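Small S protein (Podospora anserina, PDB 2WVO) triggers heterokaryon incompatibility, a lethal reaction on meeting the prion form of het-s, and carries a globular domain that restrains its own prion domain. Local coordinates at residues D37-Q42 with D117-G122; V50-W55 with D168-A173. One frame throughout, in Å; residues are numbered along the deposited sequence.

Contact 1: residues D37-Q42 with D117-G122; sequences DYERCQ and DMKPIG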
ATOM      1  N   ASP A  37      10.434 -21.849   1.711  1.00 47.45           N
ATOM      2  CA  ASP A  37      10.731 -20.464   2.124  1.00 48.09           C
ATOM      3  C   ASP A  37      10.005 -20.050   3.402  1.00 47.78           C
ATOM      4  O   ASP A  37      10.166 -18.922   3.859  1.00 48.10           O
ATOM      5  CB  ASP A  37      10.393 -19.469   1.000  1.00 48.68           C
ATOM      6  CG  ASP A  37      11.317 -19.597  -0.198  1.00 50.64           C
ATOM      7  OD1 ASP A  37      12.549 -19.712  -0.004  1.00 53.32           O
ATOM      8  OD2 ASP A  37      10.812 -19.580  -1.342  1.00 52.97           O
ATOM      9  N   TYR A  38       9.196 -20.951   3.963  1.00 47.48           N
ATOM     10  CA  TYR A  38       8.427 -20.678   5.179  1.00 47.11           C
ATOM     11  C   TYR A  38       9.283 -20.064   6.293  1.00 47.38           C
ATOM     12  O   TYR A  38       8.963 -18.984   6.798  1.00 47.46           O
ATOM     13  CB  TYR A  38       7.713 -21.952   5.660  1.00 46.68           C
ATOM     14  CG  TYR A  38       7.137 -21.913   7.076  1.00 46.43           C
ATOM     15  CD1 TYR A  38       6.402 -20.800   7.540  1.00 45.98           C
ATOM     16  CD2 TYR A  38       7.290 -23.006   7.938  1.00 45.24           C
ATOM     17  CE1 TYR A  38       5.874 -20.767   8.841  1.00 44.85           C
ATOM     18  CE2 TYR A  38       6.749 -22.990   9.227  1.00 45.31           C
ATOM     19  CZ  TYR A  38       6.049 -21.864   9.671  1.00 45.86           C
ATOM     20  OH  TYR A  38       5.521 -21.844  10.942  1.00 46.37           O
ATOM     21  N   GLU A  39      10.368 -20.742   6.662  1.00 47.21           N
ATOM     22  CA  GLU A  39      11.209 -20.313   7.783  1.00 47.21           C
ATOM     23  C   GLU A  39      11.799 -18.916   7.604  1.00 47.03           C
ATOM     24  O   GLU A  39      11.740 -18.101   8.522  1.00 46.80           O
ATOM     25  CB  GLU A  39      12.327 -21.325   8.056  1.00 47.47           C
ATOM     26  CG  GLU A  39      11.867 -22.627   8.720  1.00 47.55           C
ATOM     27  CD  GLU A  39      11.326 -23.652   7.745  1.00 47.83           C
ATOM     28  OE1 GLU A  39      11.289 -23.395   6.518  1.00 47.74           O
ATOM     29  OE2 GLU A  39      10.927 -24.733   8.213  1.00 49.13           O
ATOM     30  N   ARG A  40      12.352 -18.634   6.427  1.00 47.08           N
ATOM     31  CA  ARG A  40      12.961 -17.329   6.188  1.00 47.22           C
ATOM     32  C   ARG A  40      11.902 -16.218   6.170  1.00 46.67           C
ATOM     33  O   ARG A  40      12.134 -15.129   6.682  1.00 46.59           O
ATOM     34  CB  ARG A  40      13.867 -17.340   4.943  1.00 47.32           C
ATOM     35  CG  ARG A  40      13.421 -16.533   3.723  1.00 49.98           C
ATOM     36  CD  ARG A  40      14.668 -15.934   3.042  1.00 54.18           C
ATOM     37  NE  ARG A  40      14.392 -14.802   2.140  1.00 54.77           N
ATOM     38  CZ  ARG A  40      15.188 -13.734   2.014  1.00 52.96           C
ATOM     39  NH1 ARG A  40      16.293 -13.628   2.735  1.00 49.85           N
ATOM     40  NH2 ARG A  40      14.871 -12.760   1.174  1.00 53.14           N
ATOM     41  N   CYS A  41      10.730 -16.517   5.615  1.00 46.38           N
ATOM     42  CA  CYS A  41       9.654 -15.542   5.539  1.00 45.95           C
ATOM     43  C   CYS A  41       9.047 -15.252   6.912  1.00 45.38           C
ATOM     44  O   CYS A  41       8.696 -14.117   7.206  1.00 44.94           O
ATOM     45  CB  CYS A  41       8.590 -16.006   4.542  1.00 46.29           C
ATOM     46  SG  CYS A  41       9.127 -15.817   2.840  1.00 47.33           S
ATOM     47  N   GLN A  42       8.936 -16.282   7.743  1.00 45.08           N
ATOM     48  CA  GLN A  42       8.484 -16.123   9.123  1.00 45.08           C
ATOM     49  C   GLN A  42       9.461 -15.254   9.922  1.00 45.19           C
ATOM     50  O   GLN A  42       9.053 -14.381  10.709  1.00 45.60           O
ATOM     51  CB  GLN A  42       8.300 -17.491   9.793  1.00 44.75           C
ATOM     52  CG  GLN A  42       7.857 -17.417  11.248  1.00 45.01           C
ATOM     53  CD  GLN A  42       6.538 -16.687  11.426  1.00 46.00           C
ATOM     54  OE1 GLN A  42       5.479 -17.216  11.097  1.00 46.75           O
ATOM     55  NE2 GLN A  42       6.598 -15.466  11.946  1.00 45.95           N
ATOM     56  N   ASP A 117       5.976 -26.495  12.635  1.00 65.41           N
ATOM     57  CA  ASP A 117       6.380 -26.940  11.287  1.00 65.23           C
ATOM     58  C   ASP A 117       7.787 -26.479  10.876  1.00 64.99           C
ATOM     59  O   ASP A 117       8.405 -27.077   9.990  1.00 64.89           O
ATOM     60  CB  ASP A 117       5.365 -26.493  10.217  1.00 65.14           C
ATOM     61  CG  ASP A 117       3.977 -27.092  10.415  1.00 65.65           C
ATOM     62  OD1 ASP A 117       3.002 -26.493   9.919  1.00 66.01           O
ATOM     63  OD2 ASP A 117       3.844 -28.161  11.045  1.00 66.66           O
ATOM     64  N   MET A 118       8.277 -25.415  11.510  1.00 64.97           N
ATOM     65  CA  MET A 118       9.603 -24.856  11.223  1.00 65.10           C
ATOM     66  C   MET A 118      10.705 -25.850  11.541  1.00 64.54           C
ATOM     67  O   MET A 118      10.571 -26.634  12.484  1.00 64.92           O
ATOM     68  CB  MET A 118       9.837 -23.573  12.042  1.00 65.08           C
ATOM     69  CG  MET A 118       9.227 -22.295  11.460  1.00 66.03           C
ATOM     70  SD  MET A 118       9.496 -20.805  12.467  1.00 66.27           S
ATOM     71  CE  MET A 118       8.381 -21.146  13.817  1.00 67.34           C
ATOM     72  N   LYS A 119      11.785 -25.818  10.753  1.00 64.12           N
ATOM     73  CA  LYS A 119      13.042 -26.522  11.071  1.00 63.17           C
ATOM     74  C   LYS A 119      13.440 -26.173  12.515  1.00 62.81           C
ATOM     75  O   LYS A 119      13.008 -25.142  13.025  1.00 62.71           O
ATOM     76  CB  LYS A 119      14.158 -26.057  10.114  1.00 63.55           C
ATOM     77  CG  LYS A 119      14.825 -24.700  10.530  1.00 62.82           C
ATOM     78  CD  LYS A 119      15.861 -24.144   9.542  1.00 62.39           C
ATOM     79  CE  LYS A 119      15.196 -23.408   8.385  1.00 61.24           C
ATOM     80  NZ  LYS A 119      16.122 -22.703   7.470  1.00 60.53           N
ATOM     81  N   PRO A 120      14.267 -27.013  13.174  1.00 62.37           N
ATOM     82  CA  PRO A 120      14.634 -26.694  14.562  1.00 62.14           C
ATOM     83  C   PRO A 120      15.390 -25.366  14.739  1.00 61.95           C
ATOM     84  O   PRO A 120      15.223 -24.697  15.767  1.00 61.86           O
ATOM     85  CB  PRO A 120      15.532 -27.876  14.971  1.00 62.11           C
ATOM     86  CG  PRO A 120      15.192 -28.967  14.020  1.00 62.01           C
ATOM     87  CD  PRO A 120      14.893 -28.274  12.729  1.00 62.18           C
ATOM     88  N   ILE A 121      16.211 -24.999  13.757  1.00 61.64           N
ATOM     89  CA  ILE A 121      17.038 -23.794  13.843  1.00 61.57           C
ATOM     90  C   ILE A 121      16.232 -22.523  13.584  1.00 61.51           C
ATOM     91  O   ILE A 121      16.391 -21.523  14.287  1.00 61.51           O
ATOM     92  CB  ILE A 121      18.302 -23.904  12.953  1.00 61.45           C
ATOM     93  CG1 ILE A 121      19.444 -24.500  13.787  1.00 61.76           C
ATOM     94  CG2 ILE A 121      18.703 -22.541  12.375  1.00 61.69           C
ATOM     95  CD1 ILE A 121      20.560 -25.103  12.998  1.00 60.78           C
ATOM     96  N   GLY A 122      15.359 -22.574  12.582  1.00 61.65           N
ATOM     97  CA  GLY A 122      14.404 -21.510  12.332  1.00 61.23           C
ATOM     98  C   GLY A 122      13.445 -21.377  13.500  1.00 61.23           C
ATOM     99  O   GLY A 122      13.133 -20.271  13.916  1.00 61.21           O
TER
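In the helical HeLo domain the first turns of two helices, 38-59 and 120-136, are joined through Tyr-38 and Glu-39 of the one and the entry to the other at Met-118 and Lys-119, a worked example of how a side chain from one helix can bond to the backbone just before another. The N-H of Lys-119, the N-cap residue of helix 120-136, is taken by Glu-39 OE2, with Lys-119 N to Glu-39 OE2 at 2.9 Å and an N-H...O angle of 154°. That oxygen is met on its anti side, slightly out of the carboxylate plane. Glu-39 reaches it because its chain folds at chi2 (83°), which also lays the methylene groups against the lysine: Lys-119 CE lies 3.4 Å from Glu-39 CG. The two charged ends themselves do not meet, Glu-39 OE1 and Lys-119 NZ being 5.0 Å apart, so their attraction is probably modest beside the backbone bond. The backbones come nearest where Glu-39 CA and Gly-122 CA are 5.7 Å apart, the glycine having no side chain to stand between them.

Beside this polar link runs a Met-aromatic contact. The Met-118 chain crosses the Tyr-38 side chain at about a right angle, and CG makes the nearest approach, 3.4 Å from Tyr-38 CE2. The sulfur stands obliquely to the ring, with Met-118 SD 5.1 Å from the Tyr-38 centroid and 33° off its normal, while Asp-117 CB adds a looser touch near CE2. Met-118 SD also rests 4.0 Å from Gln-42 CG; the amide of that glutamine is turned to Asp-46 instead. Phe-113 stacks on the Tyr-38 ring, and His-126 of helix 120-136 touches both Gln-42 and Met-118.

Contact 2: residues V50-W55 with D168-A173; sequences VRLSRW and DELEKA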
ATOM      1  N   VAL A  50      10.860  -6.834  15.331  1.00 42.88           N
ATOM      2  CA  VAL A  50      12.007  -6.480  16.180  1.00 43.25           C
ATOM      3  C   VAL A  50      12.507  -5.065  15.896  1.00 43.61           C
ATOM      4  O   VAL A  50      12.848  -4.310  16.800  1.00 44.10           O
ATOM      5  CB  VAL A  50      13.190  -7.488  15.991  1.00 43.14           C
ATOM      6  CG1 VAL A  50      14.497  -6.918  16.549  1.00 42.15           C
ATOM      7  CG2 VAL A  50      12.865  -8.828  16.624  1.00 42.48           C
ATOM      8  N   ARG A  51      12.562  -4.745  14.613  1.00 44.18           N
ATOM      9  CA  ARG A  51      12.947  -3.452  14.088  1.00 44.45           C
ATOM     10  C   ARG A  51      12.079  -2.332  14.693  1.00 44.33           C
ATOM     11  O   ARG A  51      12.570  -1.314  15.177  1.00 44.02           O
ATOM     12  CB  ARG A  51      12.723  -3.570  12.584  1.00 45.12           C
ATOM     13  CG  ARG A  51      13.377  -2.579  11.693  1.00 46.39           C
ATOM     14  CD  ARG A  51      14.896  -2.712  11.547  1.00 44.35           C
ATOM     15  NE  ARG A  51      15.353  -1.332  11.426  1.00 44.49           N
ATOM     16  CZ  ARG A  51      15.332  -0.630  10.297  1.00 44.11           C
ATOM     17  NH1 ARG A  51      14.960  -1.195   9.159  1.00 43.47           N
ATOM     18  NH2 ARG A  51      15.713   0.636  10.310  1.00 44.32           N
ATOM     19  N   LEU A  52      10.775  -2.544  14.657  1.00 44.23           N
ATOM     20  CA  LEU A  52       9.791  -1.644  15.239  1.00 44.65           C
ATOM     21  C   LEU A  52      10.013  -1.539  16.757  1.00 43.88           C
ATOM     22  O   LEU A  52      10.090  -0.435  17.301  1.00 43.73           O
ATOM     23  CB  LEU A  52       8.397  -2.174  14.905  1.00 44.36           C
ATOM     24  CG  LEU A  52       7.178  -1.344  14.497  1.00 46.58           C
ATOM     25  CD1 LEU A  52       7.505   0.007  13.829  1.00 45.94           C
ATOM     26  CD2 LEU A  52       6.258  -2.221  13.611  1.00 45.47           C
ATOM     27  N   SER A  53      10.157  -2.684  17.424  1.00 43.46           N
ATOM     28  CA  SER A  53      10.402  -2.716  18.863  1.00 43.78           C
ATOM     29  C   SER A  53      11.700  -2.009  19.252  1.00 43.36           C
ATOM     30  O   SER A  53      11.752  -1.345  20.287  1.00 43.17           O
ATOM     31  CB  SER A  53      10.386  -4.149  19.409  1.00 43.71           C
ATOM     32  OG  SER A  53      11.653  -4.779  19.267  1.00 46.20           O
ATOM     33  N   ARG A  54      12.734  -2.153  18.418  1.00 42.96           N
ATOM     34  CA  ARG A  54      14.029  -1.497  18.650  1.00 42.59           C
ATOM     35  C   ARG A  54      13.919   0.028  18.639  1.00 42.25           C
ATOM     36  O   ARG A  54      14.503   0.687  19.493  1.00 42.06           O
ATOM     37  CB  ARG A  54      15.087  -1.964  17.642  1.00 42.41           C
ATOM     38  CG  ARG A  54      16.541  -1.534  17.986  1.00 42.19           C
ATOM     39  CD  ARG A  54      17.507  -1.854  16.831  1.00 42.50           C
ATOM     40  NE  ARG A  54      17.431  -3.267  16.436  1.00 41.52           N
ATOM     41  CZ  ARG A  54      17.607  -3.722  15.201  1.00 41.92           C
ATOM     42  NH1 ARG A  54      17.883  -2.887  14.203  1.00 42.91           N
ATOM     43  NH2 ARG A  54      17.514  -5.023  14.963  1.00 41.52           N
ATOM     44  N   TRP A  55      13.175   0.576  17.679  1.00 42.25           N
ATOM     45  CA  TRP A  55      12.921   2.022  17.614  1.00 42.53           C
ATOM     46  C   TRP A  55      12.180   2.560  18.851  1.00 42.35           C
ATOM     47  O   TRP A  55      12.545   3.603  19.390  1.00 42.77           O
ATOM     48  CB  TRP A  55      12.158   2.402  16.327  1.00 42.38           C
ATOM     49  CG  TRP A  55      11.792   3.873  16.288  1.00 42.23           C
ATOM     50  CD1 TRP A  55      12.586   4.905  15.870  1.00 41.46           C
ATOM     51  CD2 TRP A  55      10.558   4.471  16.724  1.00 41.85           C
ATOM     52  NE1 TRP A  55      11.920   6.099  15.989  1.00 40.74           N
ATOM     53  CE2 TRP A  55      10.676   5.864  16.520  1.00 41.62           C
ATOM     54  CE3 TRP A  55       9.368   3.963  17.272  1.00 42.36           C
ATOM     55  CZ2 TRP A  55       9.647   6.752  16.825  1.00 41.74           C
ATOM     56  CZ3 TRP A  55       8.349   4.841  17.579  1.00 41.72           C
ATOM     57  CH2 TRP A  55       8.491   6.225  17.354  1.00 42.55           C
ATOM     58  N   ASP A 168      13.085   2.973   8.963  1.00 51.15           N
ATOM     59  CA  ASP A 168      14.169   3.821   8.467  1.00 51.55           C
ATOM     60  C   ASP A 168      13.802   5.308   8.600  1.00 51.94           C
ATOM     61  O   ASP A 168      14.594   6.097   9.104  1.00 51.87           O
ATOM     62  CB  ASP A 168      14.524   3.489   6.998  1.00 51.48           C
ATOM     63  CG  ASP A 168      15.294   2.164   6.837  1.00 51.62           C
ATOM     64  OD1 ASP A 168      15.362   1.648   5.692  1.00 50.56           O
ATOM     65  OD2 ASP A 168      15.830   1.636   7.833  1.00 50.87           O
ATOM     66  N   GLU A 169      12.606   5.670   8.133  1.00 52.97           N
ATOM     67  CA  GLU A 169      12.048   7.024   8.277  1.00 54.13           C
ATOM     68  C   GLU A 169      11.918   7.457   9.736  1.00 54.61           C
ATOM     69  O   GLU A 169      12.223   8.599  10.077  1.00 55.34           O
ATOM     70  CB  GLU A 169      10.661   7.104   7.636  1.00 54.35           C
ATOM     71  CG  GLU A 169      10.619   7.069   6.113  1.00 54.07           C
ATOM     72  CD  GLU A 169       9.263   7.537   5.577  1.00 55.03           C
ATOM     73  OE1 GLU A 169       8.888   8.724   5.804  1.00 55.60           O
ATOM     74  OE2 GLU A 169       8.569   6.721   4.929  1.00 56.08           O
ATOM     75  N   LEU A 170      11.457   6.532  10.578  1.00 54.83           N
ATOM     76  CA  LEU A 170      11.328   6.712  12.022  1.00 55.13           C
ATOM     77  C   LEU A 170      12.665   6.986  12.728  1.00 55.71           C
ATOM     78  O   LEU A 170      12.748   7.834  13.623  1.00 55.56           O
ATOM     79  CB  LEU A 170      10.676   5.458  12.626  1.00 54.90           C
ATOM     80  CG  LEU A 170       9.295   5.390  13.285  1.00 55.67           C
ATOM     81  CD1 LEU A 170       8.322   6.511  12.918  1.00 56.43           C
ATOM     82  CD2 LEU A 170       8.657   4.020  13.139  1.00 54.24           C
ATOM     83  N   GLU A 171      13.693   6.236  12.340  1.00 56.50           N
ATOM     84  CA  GLU A 171      15.042   6.395  12.882  1.00 57.22           C
ATOM     85  C   GLU A 171      15.668   7.701  12.428  1.00 57.86           C
ATOM     86  O   GLU A 171      16.405   8.336  13.181  1.00 57.94           O
ATOM     87  CB  GLU A 171      15.934   5.229  12.457  1.00 56.86           C
ATOM     88  CG  GLU A 171      15.665   3.949  13.226  1.00 56.85           C
ATOM     89  CD  GLU A 171      16.556   2.803  12.798  1.00 55.92           C
ATOM     90  OE1 GLU A 171      16.101   1.645  12.871  1.00 55.41           O
ATOM     91  OE2 GLU A 171      17.708   3.058  12.393  1.00 56.84           O
ATOM     92  N   LYS A 172      15.357   8.097  11.196  1.00 58.49           N
ATOM     93  CA  LYS A 172      15.839   9.353  10.631  1.00 59.16           C
ATOM     94  C   LYS A 172      15.306  10.573  11.394  1.00 59.45           C
ATOM     95  O   LYS A 172      16.004  11.587  11.520  1.00 59.83           O
ATOM     96  CB  LYS A 172      15.443   9.443   9.158  1.00 59.32           C
ATOM     97  CG  LYS A 172      16.316  10.362   8.342  1.00 60.46           C
ATOM     98  CD  LYS A 172      16.003  10.264   6.857  1.00 61.75           C
ATOM     99  CE  LYS A 172      16.681  11.396   6.101  1.00 62.81           C
ATOM    100  NZ  LYS A 172      16.545  11.225   4.627  1.00 64.47           N
ATOM    101  N   ALA A 173      14.081  10.456  11.905  1.00 59.29           N
ATOM    102  CA  ALA A 173      13.384  11.563  12.548  1.00 59.45           C
ATOM    103  C   ALA A 173      13.827  11.816  13.998  1.00 59.61           C
ATOM    104  O   ALA A 173      13.486  12.840  14.574  1.00 59.44           O
ATOM    105  CB  ALA A 173      11.871  11.357  12.465  1.00 58.92           C
TER
HETATM  106  O   HOH W   1      15.019  -0.385  14.266  1.00 51.40           O
HETATM  107  O   HOH W   2      15.519  -1.112   5.839  1.00 52.12           O
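Arg-51 NH2 is gripped by two carboxylates, with Asp-168 OD2 at 2.7 Å and Glu-171 OE1 at 2.8 Å from that nitrogen; both bonds have N-H...O angles of 163°. Each acceptor lies near the guanidinium plane, yet they are approached differently: Asp-168 OD2 is met nearly along its C-O axis, Glu-171 OE1 from above its carboxylate plane. Weaker bonds from NH1 to the aspartate and from NE to the glutamate complete the network. One water bridges Arg-51 O and NE to Glu-171 OE1, while Ile-207 O takes a bond from NH1, so the group's rotation is well fixed.

These charges join two nearly parallel helices, 38-59 and 153-172, whose short segments pass 10.4 Å apart at 13°, and Asp-168 and Glu-171, three residues apart, present their carboxylates to the same arginine. One turn on from Arg-51, Trp-55 has CG anti to the backbone N (chi1 176°), which carries the indole across to Leu-170. There Leu-170 CG sits over one face in a CH-pi contact, 3.7 Å from the centroid of the five-membered ring of Trp-55. The same indole reaches the backbone through a weak bond from Trp-55 NE1 to Leu-170 O, at 3.0 Å. Leu-52 CD1 touches Leu-170 CD2 more loosely, and helix 75-104 meets this apolar side through Ile-87 against Leu-52 and Ile-83 against Leu-170.

How the contacts relate
From the N terminus the chain passes strand 28-30 and enters helix 38-59, which supplies the first segment of both contacts: 37-42 at its start, 50-55 further on. It then runs through helix 75-104 to 117-122, where contact 1 closes a loop of 74 residues. Helix 120-136 and strand 148-150 follow before helix 153-172 brings 168-173 back and contact 2 closes a longer loop, of 112 residues. As the segments alternate, the loops cross. The contacts lie on opposite sides of the chain's centre, their own centres about 25 Å apart, so helix 38-59 is tied to helix 120-136 at one place and to helix 153-172 at another.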